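Local coordinates for protein phosphatidylinositol phosphate phosphatase (Schizosaccharomyces pombe, PDB 1I9Z) that removes the 5-phosphate from soluble and lipid inositol phosphates, here through its magnesium-dependent catalytic domain, and so controls phosphoinositide levels in membrane trafficking, at residues C37-K42 with R81-S86. Numbering follows the deposited sequence.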
# COMPACT_ATOMS: atom_id res chain seq x y z
N CYS A 37 4.94 17.37 -12.02
CA CYS A 37 6.35 17.84 -11.95
C CYS A 37 7.31 16.87 -12.58
O CYS A 37 7.05 15.67 -12.66
CB CYS A 37 6.79 18.10 -10.49
SG CYS A 37 7.07 16.62 -9.46
N SER A 38 8.47 17.39 -13.00
CA SER A 38 9.50 16.54 -13.60
C SER A 38 10.22 15.54 -12.72
O SER A 38 10.53 15.81 -11.59
CB SER A 38 10.59 17.42 -14.22
OG SER A 38 9.98 18.44 -14.98
N ALA A 39 10.53 14.40 -13.31
CA ALA A 39 11.27 13.33 -12.67
C ALA A 39 12.59 13.86 -12.18
O ALA A 39 13.22 14.69 -12.85
CB ALA A 39 11.53 12.22 -13.68
N THR A 40 13.05 13.39 -11.02
CA THR A 40 14.34 13.87 -10.48
C THR A 40 14.81 12.83 -9.49
O THR A 40 13.97 12.12 -8.92
CB THR A 40 14.17 15.25 -9.76
OG1 THR A 40 15.41 15.61 -9.08
CG2 THR A 40 13.02 15.19 -8.71
N THR A 41 16.13 12.71 -9.27
CA THR A 41 16.64 11.76 -8.30
C THR A 41 16.75 12.49 -6.97
O THR A 41 17.17 11.90 -5.99
CB THR A 41 18.07 11.30 -8.65
OG1 THR A 41 18.88 12.47 -8.83
CG2 THR A 41 18.08 10.53 -9.97
N LYS A 42 16.37 13.75 -6.92
CA LYS A 42 16.52 14.47 -5.65
C LYS A 42 15.30 14.18 -4.76
O LYS A 42 14.51 15.08 -4.47
CB LYS A 42 16.62 15.99 -5.88
CG LYS A 42 17.80 16.40 -6.77
CD LYS A 42 19.07 16.39 -6.00
CE LYS A 42 19.67 15.00 -5.92
NZ LYS A 42 21.14 15.08 -5.53
N ARG A 81 6.62 8.08 -16.96
CA ARG A 81 6.66 7.07 -15.87
C ARG A 81 8.06 6.40 -15.85
O ARG A 81 8.68 6.22 -14.82
CB ARG A 81 5.60 5.98 -16.11
CG ARG A 81 5.67 4.97 -14.99
CD ARG A 81 4.86 3.77 -15.36
NE ARG A 81 5.68 2.87 -16.18
CZ ARG A 81 5.25 2.35 -17.33
NH1 ARG A 81 4.05 2.66 -17.80
NH2 ARG A 81 6.00 1.47 -17.98
N ARG A 82 8.59 6.08 -17.04
CA ARG A 82 9.89 5.45 -17.06
C ARG A 82 11.02 6.34 -16.56
O ARG A 82 12.01 5.81 -16.10
CB ARG A 82 10.20 4.93 -18.49
CG ARG A 82 9.32 3.72 -18.78
CD ARG A 82 9.45 3.15 -20.22
NE ARG A 82 8.66 1.91 -20.23
CZ ARG A 82 7.85 1.51 -21.21
NH1 ARG A 82 7.70 2.29 -22.29
NH2 ARG A 82 7.21 0.35 -21.09
N GLU A 83 10.87 7.66 -16.67
CA GLU A 83 11.92 8.58 -16.16
C GLU A 83 11.94 8.46 -14.62
O GLU A 83 12.98 8.46 -13.97
CB GLU A 83 11.58 10.01 -16.52
CG GLU A 83 11.80 10.36 -18.01
CD GLU A 83 11.37 11.79 -18.30
OE1 GLU A 83 11.93 12.70 -17.65
OE2 GLU A 83 10.47 12.01 -19.16
N TRP A 84 10.73 8.40 -14.03
CA TRP A 84 10.63 8.24 -12.59
C TRP A 84 11.21 6.88 -12.19
O TRP A 84 11.94 6.79 -11.21
CB TRP A 84 9.14 8.35 -12.14
CG TRP A 84 8.73 9.75 -12.14
CD1 TRP A 84 7.88 10.36 -13.01
CD2 TRP A 84 9.09 10.72 -11.16
NE1 TRP A 84 7.66 11.65 -12.61
CE2 TRP A 84 8.41 11.91 -11.49
CE3 TRP A 84 9.94 10.70 -10.03
CZ2 TRP A 84 8.52 13.11 -10.73
CZ3 TRP A 84 10.04 11.89 -9.25
CH2 TRP A 84 9.34 13.07 -9.62
N GLU A 85 10.88 5.83 -12.94
CA GLU A 85 11.45 4.50 -12.63
C GLU A 85 12.97 4.55 -12.62
O GLU A 85 13.63 3.96 -11.75
CB GLU A 85 11.04 3.42 -13.67
CG GLU A 85 9.51 3.17 -13.65
CD GLU A 85 9.03 2.23 -14.74
OE1 GLU A 85 9.87 1.70 -15.51
OE2 GLU A 85 7.82 2.01 -14.84
N SER A 86 13.52 5.18 -13.65
CA SER A 86 14.97 5.25 -13.73
C SER A 86 15.50 6.06 -12.55
O SER A 86 16.58 5.73 -11.99
CB SER A 86 15.37 5.95 -15.08
OG SER A 86 16.73 6.31 -15.04
O HOH W 1 6.06 13.72 -14.06
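Ala39 packs against one face of the Trp84 indole, with its CA and CB both on that side, and most of the apolar contact follows from that. Its CA sits over the six-membered ring, 3.4 Å from the centroid and 14° off the normal, a CH-pi contact. Its CB lies over the five-membered ring, 3.8 Å from Trp84 CD2, and also meets Glu83 CB. The backbone N of Thr40 lies over the same face. With CG of Trp84 anti to its carbonyl carbon (chi1 -76°), the indole swings off helix 78-94 so that this face meets the loop. At the ring's edge comes Cys37, whose SG stands 4.0 Å from Trp84 CZ2 in a sulfur-aromatic contact. In this DNase I-like fold the pairing joins the helix to the loop that leaves strand 20-33; the side chain of Cys37 is about 10 Å from the bound calcium ion. Phe62, from the neighbouring strand 57-63, also meets the indole. The polar link is indirect: one water, in the ring plane, accepts from Trp84 NE1 at 3.0 Å and donates to Cys37 O at 2.6 Å. A leucine in place of Trp84 would probably leave that water without its indole donor and open a gap against Ala39 where the aromatic face had been. Thr40 OG1 accepts from Lys42 N, an ST turn.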